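Side-chain contacts in chloride intracellular channel exc-4 (PDB 2YV9), which may insert into membranes to form chloride channels and is required to control the lumen size of the growing excretory canal in Caenorhabditis elegans: residues A[34-39]-A[199-204]; A[125-130]-A[246-251]. One frame throughout, in Å; residues are numbered along the deposited sequence.

Contact 1: A[34-39]-A[199-204]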
ATOM      1  N   ILE A  34       3.558   2.276 -19.143  1.00 22.05           N
ATOM      2  CA  ILE A  34       2.912   2.224 -17.834  1.00 26.60           C
ATOM      3  C   ILE A  34       2.068   0.954 -17.739  1.00 26.65           C
ATOM      4  O   ILE A  34       1.485   0.533 -18.707  1.00 25.24           O
ATOM      5  CB  ILE A  34       2.055   3.476 -17.566  1.00 27.22           C
ATOM      6  CG1 ILE A  34       0.858   3.585 -18.549  1.00 28.38           C
ATOM      7  CG2 ILE A  34       2.926   4.747 -17.709  1.00 27.20           C
ATOM      8  CD1 ILE A  34      -0.186   4.622 -18.099  1.00 27.17           C
ATOM      9  N   GLY A  35       2.035   0.340 -16.562  1.00 21.31           N
ATOM     10  CA  GLY A  35       1.227  -0.831 -16.335  1.00 22.05           C
ATOM     11  C   GLY A  35      -0.153  -0.502 -15.860  1.00 23.50           C
ATOM     12  O   GLY A  35      -0.591   0.655 -15.923  1.00 23.18           O
ATOM     13  N   ALA A  36      -0.844  -1.533 -15.400  1.00 20.86           N
ATOM     14  CA  ALA A  36      -2.272  -1.466 -15.082  1.00 23.59           C
ATOM     15  C   ALA A  36      -2.594  -1.622 -13.612  1.00 21.55           C
ATOM     16  O   ALA A  36      -3.721  -1.999 -13.264  1.00 27.30           O
ATOM     17  CB  ALA A  36      -3.023  -2.441 -15.886  1.00 23.94           C
ATOM     18  N   ASP A  37      -1.655  -1.240 -12.764  1.00 22.25           N
ATOM     19  CA  ASP A  37      -1.853  -1.314 -11.342  1.00 20.41           C
ATOM     20  C   ASP A  37      -2.904  -0.269 -10.978  1.00 19.77           C
ATOM     21  O   ASP A  37      -2.735   0.929 -11.313  1.00 23.17           O
ATOM     22  CB  ASP A  37      -0.549  -1.111 -10.586  1.00 23.24           C
ATOM     23  CG  ASP A  37      -0.728  -1.205  -9.089  1.00 29.11           C
ATOM     24  OD1 ASP A  37      -0.304  -2.241  -8.521  1.00 26.85           O
ATOM     25  OD2 ASP A  37      -1.269  -0.253  -8.453  1.00 23.62           O
ATOM     26  N   LEU A  38      -3.984  -0.713 -10.297  1.00 20.19           N
ATOM     27  CA  LEU A  38      -5.063   0.267 -10.008  1.00 22.83           C
ATOM     28  C   LEU A  38      -4.707   1.332  -8.975  1.00 24.62           C
ATOM     29  O   LEU A  38      -5.185   2.495  -9.039  1.00 24.04           O
ATOM     30  CB  LEU A  38      -6.290  -0.480  -9.569  1.00 20.79           C
ATOM     31  CG  LEU A  38      -7.040  -1.240 -10.643  1.00 22.88           C
ATOM     32  CD1 LEU A  38      -8.059  -2.220  -9.997  1.00 22.32           C
ATOM     33  CD2 LEU A  38      -7.749  -0.305 -11.601  1.00 21.16           C
ATOM     34  N   PHE A  39      -3.856   0.984  -8.030  1.00 20.76           N
ATOM     35  CA  PHE A  39      -3.422   1.965  -6.993  1.00 22.31           C
ATOM     36  C   PHE A  39      -2.512   3.019  -7.618  1.00 21.55           C
ATOM     37  O   PHE A  39      -2.576   4.175  -7.274  1.00 25.30           O
ATOM     38  CB  PHE A  39      -2.819   1.221  -5.829  1.00 23.45           C
ATOM     39  CG  PHE A  39      -3.756   0.228  -5.286  1.00 21.98           C
ATOM     40  CD1 PHE A  39      -4.890   0.649  -4.607  1.00 25.57           C
ATOM     41  CD2 PHE A  39      -3.645  -1.099  -5.603  1.00 25.70           C
ATOM     42  CE1 PHE A  39      -5.824  -0.289  -4.126  1.00 32.47           C
ATOM     43  CE2 PHE A  39      -4.601  -2.008  -5.143  1.00 27.95           C
ATOM     44  CZ  PHE A  39      -5.665  -1.595  -4.399  1.00 28.90           C
ATOM     45  N   LEU A 199     -13.877   0.609 -13.742  1.00 18.67           N
ATOM     46  CA  LEU A 199     -14.818   0.486 -14.827  1.00 22.81           C
ATOM     47  C   LEU A 199     -14.130   0.219 -16.151  1.00 19.93           C
ATOM     48  O   LEU A 199     -14.580  -0.623 -16.909  1.00 22.20           O
ATOM     49  CB  LEU A 199     -15.717   1.709 -14.898  1.00 22.66           C
ATOM     50  CG  LEU A 199     -16.776   1.868 -13.838  1.00 18.88           C
ATOM     51  CD1 LEU A 199     -17.467   3.281 -13.920  1.00 23.05           C
ATOM     52  CD2 LEU A 199     -17.914   0.775 -13.946  1.00 21.03           C
ATOM     53  N   HIS A 200     -13.063   0.955 -16.427  1.00 22.32           N
ATOM     54  CA  HIS A 200     -12.356   0.798 -17.701  1.00 21.14           C
ATOM     55  C   HIS A 200     -11.717  -0.581 -17.773  1.00 22.00           C
ATOM     56  O   HIS A 200     -11.813  -1.255 -18.813  1.00 22.67           O
ATOM     57  CB  HIS A 200     -11.260   1.824 -17.819  1.00 22.39           C
ATOM     58  CG  HIS A 200     -10.615   1.827 -19.161  1.00 20.79           C
ATOM     59  ND1 HIS A 200     -11.304   2.050 -20.341  1.00 19.94           N
ATOM     60  CD2 HIS A 200      -9.334   1.569 -19.517  1.00 24.60           C
ATOM     61  CE1 HIS A 200     -10.458   1.943 -21.355  1.00 24.89           C
ATOM     62  NE2 HIS A 200      -9.265   1.651 -20.884  1.00 24.17           N
ATOM     63  N   HIS A 201     -11.117  -1.041 -16.675  1.00 19.20           N
ATOM     64  CA  HIS A 201     -10.597  -2.426 -16.606  1.00 19.72           C
ATOM     65  C   HIS A 201     -11.727  -3.433 -16.938  1.00 24.25           C
ATOM     66  O   HIS A 201     -11.560  -4.386 -17.730  1.00 23.53           O
ATOM     67  CB  HIS A 201     -10.015  -2.790 -15.237  1.00 18.83           C
ATOM     68  CG  HIS A 201      -8.669  -2.212 -14.969  1.00 23.28           C
ATOM     69  ND1 HIS A 201      -7.717  -2.874 -14.218  1.00 22.12           N
ATOM     70  CD2 HIS A 201      -8.086  -1.067 -15.404  1.00 23.88           C
ATOM     71  CE1 HIS A 201      -6.634  -2.117 -14.144  1.00 23.03           C
ATOM     72  NE2 HIS A 201      -6.819  -1.024 -14.871  1.00 19.92           N
ATOM     73  N   ILE A 202     -12.894  -3.231 -16.308  1.00 20.27           N
ATOM     74  CA  ILE A 202     -13.976  -4.158 -16.501  1.00 21.68           C
ATOM     75  C   ILE A 202     -14.391  -4.135 -17.979  1.00 23.56           C
ATOM     76  O   ILE A 202     -14.695  -5.176 -18.572  1.00 23.42           O
ATOM     77  CB  ILE A 202     -15.174  -3.780 -15.597  1.00 18.48           C
ATOM     78  CG1 ILE A 202     -14.818  -4.152 -14.176  1.00 21.96           C
ATOM     79  CG2 ILE A 202     -16.368  -4.473 -16.011  1.00 20.58           C
ATOM     80  CD1 ILE A 202     -15.802  -3.677 -13.095  1.00 22.53           C
ATOM     81  N   ARG A 203     -14.420  -2.935 -18.596  1.00 21.16           N
ATOM     82  CA  ARG A 203     -14.841  -2.837 -19.995  1.00 24.35           C
ATOM     83  C   ARG A 203     -13.877  -3.576 -20.936  1.00 24.35           C
ATOM     84  O   ARG A 203     -14.272  -4.415 -21.745  1.00 24.48           O
ATOM     85  CB  ARG A 203     -14.942  -1.378 -20.432  1.00 25.17           C
ATOM     86  CG  ARG A 203     -16.013  -1.142 -21.456  1.00 29.52           C
ATOM     87  CD  ARG A 203     -15.552  -1.235 -22.864  1.00 31.82           C
ATOM     88  NE  ARG A 203     -16.666  -1.251 -23.820  1.00 26.92           N
ATOM     89  CZ  ARG A 203     -16.744  -0.507 -24.922  1.00 23.93           C
ATOM     90  NH1 ARG A 203     -15.790   0.334 -25.259  1.00 25.95           N
ATOM     91  NH2 ARG A 203     -17.773  -0.654 -25.739  1.00 26.66           N
ATOM     92  N   ILE A 204     -12.600  -3.272 -20.788  1.00 22.23           N
ATOM     93  CA  ILE A 204     -11.545  -3.893 -21.619  1.00 20.42           C
ATOM     94  C   ILE A 204     -11.480  -5.393 -21.391  1.00 24.22           C
ATOM     95  O   ILE A 204     -11.421  -6.166 -22.353  1.00 24.86           O
ATOM     96  CB  ILE A 204     -10.171  -3.251 -21.336  1.00 24.24           C
ATOM     97  CG1 ILE A 204     -10.141  -1.762 -21.692  1.00 21.64           C
ATOM     98  CG2 ILE A 204      -9.036  -3.962 -22.125  1.00 22.81           C
ATOM     99  CD1 ILE A 204     -10.655  -1.426 -23.088  1.00 20.46           C
TER

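Contact 2: A[125-130]-A[246-251]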
ATOM      1  N   ASN A 125     -17.863  -3.603  -3.964  1.00 27.77           N
ATOM      2  CA  ASN A 125     -18.742  -4.713  -4.279  1.00 26.86           C
ATOM      3  C   ASN A 125     -18.659  -5.020  -5.787  1.00 25.91           C
ATOM      4  O   ASN A 125     -18.663  -6.191  -6.223  1.00 23.62           O
ATOM      5  CB  ASN A 125     -20.184  -4.412  -3.866  1.00 29.26           C
ATOM      6  CG  ASN A 125     -21.018  -5.680  -3.639  1.00 38.69           C
ATOM      7  OD1 ASN A 125     -20.714  -6.749  -4.128  1.00 44.83           O
ATOM      8  ND2 ASN A 125     -22.087  -5.533  -2.867  1.00 41.54           N
ATOM      9  N   LEU A 126     -18.571  -3.953  -6.591  1.00 22.08           N
ATOM     10  CA  LEU A 126     -18.446  -4.144  -8.049  1.00 20.84           C
ATOM     11  C   LEU A 126     -17.169  -4.944  -8.354  1.00 26.24           C
ATOM     12  O   LEU A 126     -17.193  -5.972  -9.080  1.00 25.18           O
ATOM     13  CB  LEU A 126     -18.374  -2.790  -8.730  1.00 26.82           C
ATOM     14  CG  LEU A 126     -17.995  -2.842 -10.205  1.00 23.86           C
ATOM     15  CD1 LEU A 126     -19.058  -3.589 -11.028  1.00 24.95           C
ATOM     16  CD2 LEU A 126     -17.665  -1.370 -10.705  1.00 21.26           C
ATOM     17  N   TYR A 127     -16.041  -4.455  -7.846  1.00 19.78           N
ATOM     18  CA  TYR A 127     -14.752  -5.074  -8.277  1.00 22.02           C
ATOM     19  C   TYR A 127     -14.580  -6.464  -7.697  1.00 26.47           C
ATOM     20  O   TYR A 127     -14.017  -7.340  -8.341  1.00 25.42           O
ATOM     21  CB  TYR A 127     -13.560  -4.188  -7.959  1.00 22.90           C
ATOM     22  CG  TYR A 127     -12.338  -4.524  -8.729  1.00 24.14           C
ATOM     23  CD1 TYR A 127     -12.294  -4.403 -10.089  1.00 28.76           C
ATOM     24  CD2 TYR A 127     -11.213  -4.899  -8.060  1.00 27.09           C
ATOM     25  CE1 TYR A 127     -11.132  -4.738 -10.787  1.00 25.80           C
ATOM     26  CE2 TYR A 127     -10.054  -5.229  -8.715  1.00 30.52           C
ATOM     27  CZ  TYR A 127     -10.013  -5.142 -10.060  1.00 24.00           C
ATOM     28  OH  TYR A 127      -8.796  -5.509 -10.624  1.00 27.88           O
ATOM     29  N   ARG A 128     -15.098  -6.670  -6.494  1.00 27.44           N
ATOM     30  CA  ARG A 128     -15.109  -8.020  -5.875  1.00 26.81           C
ATOM     31  C   ARG A 128     -15.869  -9.022  -6.768  1.00 22.20           C
ATOM     32  O   ARG A 128     -15.397 -10.153  -7.054  1.00 24.41           O
ATOM     33  CB  ARG A 128     -15.756  -7.906  -4.535  1.00 26.90           C
ATOM     34  CG  ARG A 128     -16.157  -9.192  -3.819  1.00 31.86           C
ATOM     35  CD  ARG A 128     -16.782  -8.721  -2.517  1.00 46.54           C
ATOM     36  NE  ARG A 128     -18.060  -9.314  -2.257  1.00 52.54           N
ATOM     37  CZ  ARG A 128     -19.047  -8.738  -1.580  1.00 27.99           C
ATOM     38  NH1 ARG A 128     -18.977  -7.497  -1.045  1.00 36.82           N
ATOM     39  NH2 ARG A 128     -20.161  -9.457  -1.406  1.00 35.81           N
ATOM     40  N   ASN A 129     -17.046  -8.642  -7.235  1.00 22.62           N
ATOM     41  CA  ASN A 129     -17.776  -9.571  -8.086  1.00 23.80           C
ATOM     42  C   ASN A 129     -17.119  -9.787  -9.465  1.00 24.36           C
ATOM     43  O   ASN A 129     -17.170 -10.881 -10.026  1.00 23.37           O
ATOM     44  CB  ASN A 129     -19.231  -9.178  -8.222  1.00 27.48           C
ATOM     45  CG  ASN A 129     -20.019  -9.534  -6.986  1.00 34.06           C
ATOM     46  OD1 ASN A 129     -20.586  -8.676  -6.335  1.00 34.68           O
ATOM     47  ND2 ASN A 129     -20.083 -10.802  -6.681  1.00 29.68           N
ATOM     48  N   PHE A 130     -16.516  -8.731 -10.005  1.00 20.46           N
ATOM     49  CA  PHE A 130     -15.747  -8.837 -11.254  1.00 22.27           C
ATOM     50  C   PHE A 130     -14.634  -9.878 -11.067  1.00 21.79           C
ATOM     51  O   PHE A 130     -14.475 -10.753 -11.893  1.00 24.47           O
ATOM     52  CB  PHE A 130     -15.139  -7.490 -11.635  1.00 19.81           C
ATOM     53  CG  PHE A 130     -14.147  -7.550 -12.775  1.00 20.49           C
ATOM     54  CD1 PHE A 130     -14.526  -7.874 -14.069  1.00 28.24           C
ATOM     55  CD2 PHE A 130     -12.828  -7.244 -12.520  1.00 22.21           C
ATOM     56  CE1 PHE A 130     -13.565  -7.881 -15.104  1.00 25.42           C
ATOM     57  CE2 PHE A 130     -11.880  -7.261 -13.554  1.00 29.86           C
ATOM     58  CZ  PHE A 130     -12.267  -7.568 -14.825  1.00 27.13           C
ATOM     59  N   HIS A 246      -2.745  -7.851 -20.338  1.00 25.02           N
ATOM     60  CA  HIS A 246      -1.583  -8.591 -19.866  1.00 24.84           C
ATOM     61  C   HIS A 246      -1.458  -8.650 -18.356  1.00 25.91           C
ATOM     62  O   HIS A 246      -1.082  -9.662 -17.807  1.00 28.85           O
ATOM     63  CB  HIS A 246      -0.329  -7.986 -20.460  1.00 28.30           C
ATOM     64  CG  HIS A 246       0.873  -8.859 -20.305  1.00 27.56           C
ATOM     65  ND1 HIS A 246       1.809  -8.673 -19.311  1.00 29.61           N
ATOM     66  CD2 HIS A 246       1.266  -9.957 -20.995  1.00 31.56           C
ATOM     67  CE1 HIS A 246       2.744  -9.607 -19.413  1.00 37.56           C
ATOM     68  NE2 HIS A 246       2.433 -10.404 -20.421  1.00 33.83           N
ATOM     69  N   HIS A 247      -1.869  -7.561 -17.688  1.00 24.82           N
ATOM     70  CA  HIS A 247      -1.843  -7.500 -16.252  1.00 24.34           C
ATOM     71  C   HIS A 247      -2.652  -8.648 -15.667  1.00 25.49           C
ATOM     72  O   HIS A 247      -2.162  -9.350 -14.780  1.00 28.30           O
ATOM     73  CB  HIS A 247      -2.361  -6.108 -15.811  1.00 22.04           C
ATOM     74  CG  HIS A 247      -2.598  -5.967 -14.344  1.00 24.84           C
ATOM     75  ND1 HIS A 247      -1.633  -5.514 -13.470  1.00 31.26           N
ATOM     76  CD2 HIS A 247      -3.714  -6.170 -13.602  1.00 29.33           C
ATOM     77  CE1 HIS A 247      -2.147  -5.436 -12.253  1.00 37.17           C
ATOM     78  NE2 HIS A 247      -3.402  -5.846 -12.302  1.00 36.08           N
ATOM     79  N   TYR A 248      -3.889  -8.814 -16.147  1.00 26.91           N
ATOM     80  CA  TYR A 248      -4.768  -9.844 -15.595  1.00 26.28           C
ATOM     81  C   TYR A 248      -4.261 -11.197 -16.104  1.00 33.01           C
ATOM     82  O   TYR A 248      -4.282 -12.155 -15.359  1.00 31.27           O
ATOM     83  CB  TYR A 248      -6.218  -9.629 -15.941  1.00 30.14           C
ATOM     84  CG  TYR A 248      -6.794  -8.448 -15.194  1.00 22.33           C
ATOM     85  CD1 TYR A 248      -7.292  -8.595 -13.919  1.00 25.28           C
ATOM     86  CD2 TYR A 248      -6.739  -7.190 -15.747  1.00 24.02           C
ATOM     87  CE1 TYR A 248      -7.781  -7.501 -13.231  1.00 22.99           C
ATOM     88  CE2 TYR A 248      -7.223  -6.097 -15.101  1.00 22.87           C
ATOM     89  CZ  TYR A 248      -7.747  -6.263 -13.813  1.00 26.30           C
ATOM     90  OH  TYR A 248      -8.186  -5.137 -13.133  1.00 23.96           O
ATOM     91  N   LYS A 249      -3.773 -11.247 -17.343  1.00 27.68           N
ATOM     92  CA  LYS A 249      -3.258 -12.553 -17.839  1.00 33.16           C
ATOM     93  C   LYS A 249      -2.079 -13.051 -17.024  1.00 37.54           C
ATOM     94  O   LYS A 249      -2.046 -14.235 -16.663  1.00 37.25           O
ATOM     95  CB  LYS A 249      -3.004 -12.529 -19.355  1.00 31.63           C
ATOM     96  CG  LYS A 249      -4.303 -12.561 -20.111  1.00 31.55           C
ATOM     97  CD  LYS A 249      -4.159 -12.587 -21.611  1.00 40.45           C
ATOM     98  CE  LYS A 249      -3.470 -13.816 -22.093  1.00 41.39           C
ATOM     99  NZ  LYS A 249      -3.730 -14.041 -23.546  1.00 39.39           N
ATOM    100  N   GLU A 250      -1.139 -12.164 -16.679  1.00 29.88           N
ATOM    101  CA  GLU A 250       0.066 -12.560 -15.969  1.00 30.93           C
ATOM    102  C   GLU A 250      -0.208 -13.070 -14.549  1.00 49.30           C
ATOM    103  O   GLU A 250       0.520 -13.955 -14.061  1.00 45.63           O
ATOM    104  CB  GLU A 250       1.198 -11.492 -16.051  1.00 34.44           C
ATOM    105  CG  GLU A 250       1.048 -10.202 -15.212  1.00 42.81           C
ATOM    106  CD  GLU A 250       2.179  -9.149 -15.440  1.00 47.02           C
ATOM    107  OE1 GLU A 250       3.264  -9.530 -15.966  1.00 44.41           O
ATOM    108  OE2 GLU A 250       1.995  -7.932 -15.077  1.00 31.14           O
ATOM    109  N   GLN A 251      -1.270 -12.565 -13.915  1.00 35.56           N
ATOM    110  CA  GLN A 251      -1.689 -13.066 -12.589  1.00 49.62           C
ATOM    111  C   GLN A 251      -2.680 -14.270 -12.638  1.00 37.53           C
ATOM    112  O   GLN A 251      -2.641 -15.114 -11.748  1.00 68.51           O
ATOM    113  CB  GLN A 251      -2.309 -11.942 -11.733  1.00 45.13           C
ATOM    114  CG  GLN A 251      -1.467 -10.643 -11.583  1.00 41.75           C
ATOM    115  CD  GLN A 251      -0.178 -10.787 -10.760  1.00 43.06           C
ATOM    116  OE1 GLN A 251      -0.029 -11.695  -9.934  1.00 51.20           O
ATOM    117  NE2 GLN A 251       0.751  -9.852 -10.971  1.00 44.96           N
TER
HETATM  118  O   HOH W   1      -5.823  -5.629 -10.152  1.00 47.15           O

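Contact 1: A[34-39]-A[199-204]
Leu38 and His201 meet from opposite directions, and the flat imidazole receives the leucine on one face while Ala36 takes part of its rim. The CD2 methyl of Leu38 stands 3.5 Å from the centroid of the His201 ring and 18° off its normal, a CH-pi contact displaced toward CE1, to which Leu38 CD2 comes within 3.3 Å. CG of Leu38 backs this methyl up at 3.6 Å from His201 CE1. With CG anti to the carbonyl carbon (chi1 -76°), His201 reaches from its helix, 190-210, toward the loop that enters helix 38-52. Its CE1 carbon arrives 3.0 Å from Ala36 O, which lies at the ring edge in plane, while Ala36 CB rests 4.0 Å from the same carbon. Asp37 is the N-cap of helix 38-52, and its OD2 accepts a weak bond from Phe39 N, 2.9 Å long, and a hydrogen bond from Cys40 N. The ND1 nitrogen of His201 hydrogen-bonds to Tyr248 OH.

The contact joins the thioredoxin-like N-terminal domain to the all-helical part of this GST-type fold, at the start of the predicted transmembrane segment. A C-H edge, probably polarised, facing a carbonyl and a methyl over a ring face make a modest, buried join, consistent with an interface that could part if the N-terminal domain rearranges for membrane insertion.

Contact 2: A[125-130]-A[246-251]
Tyr127 and Tyr248 extend toward each other from helices 117-140 and 241-251 and join through their hydroxyls. The hydrogen bond between Tyr127 OH and Tyr248 OH is short, 2.6 Å, and each oxygen lies at the edge of the other ring, in its plane. Water 1 extends the polar contact, lying 3.0 Å from Tyr127 OH and 3.2 Å from His247 NE2, so Tyr127 is tied to two successive residues of the facing helix.

The aromatic contact is an offset edge-to-face pair: the edge of Phe130 is directed at the face of Tyr248, with the planes at 85° and the centroids 6.0 Å apart. Phe130 CE2 approaches Tyr248 CE1 to 4.1 Å. Phe130 swings its ring toward Tyr248 because chi1, 170°, places CG opposite the backbone N. A leucine in place of Tyr248 would probably leave Tyr127 OH and His201 ND1 without their shared partner and deprive Phe130 of its aromatic face.

Both helices pack on helix 190-210 in the all-helical part of the GST-type fold. Although the backbones stay far apart, 11.8 Å between the CA atoms of Phe130 and Tyr248, long aromatic side chains bridge them, their hydroxyls sharing a bond, with further partners in water 1 and His201.

Contacts 1 and 2 form one continuous cluster, their centres about 9 Å apart and their segments alternating along the chain. The join between the histidine of the first contact and the tyrosine pair of the second spans 2.6 Å from His201 ND1 to Tyr248 OH. Van der Waals packing runs beside it: Leu38 CD1 sits 3.4 Å from Tyr127 OH, and Ala36 CB is 3.7 Å from His247 CB. Residues 34-39 therefore rest on three helices of the helical part, 117-140, 190-210 and 241-251. The calcium ion lies apart from this cluster, about 12 Å from the side chain of Leu38, at the site of Gln78, Pro80 and Thr92.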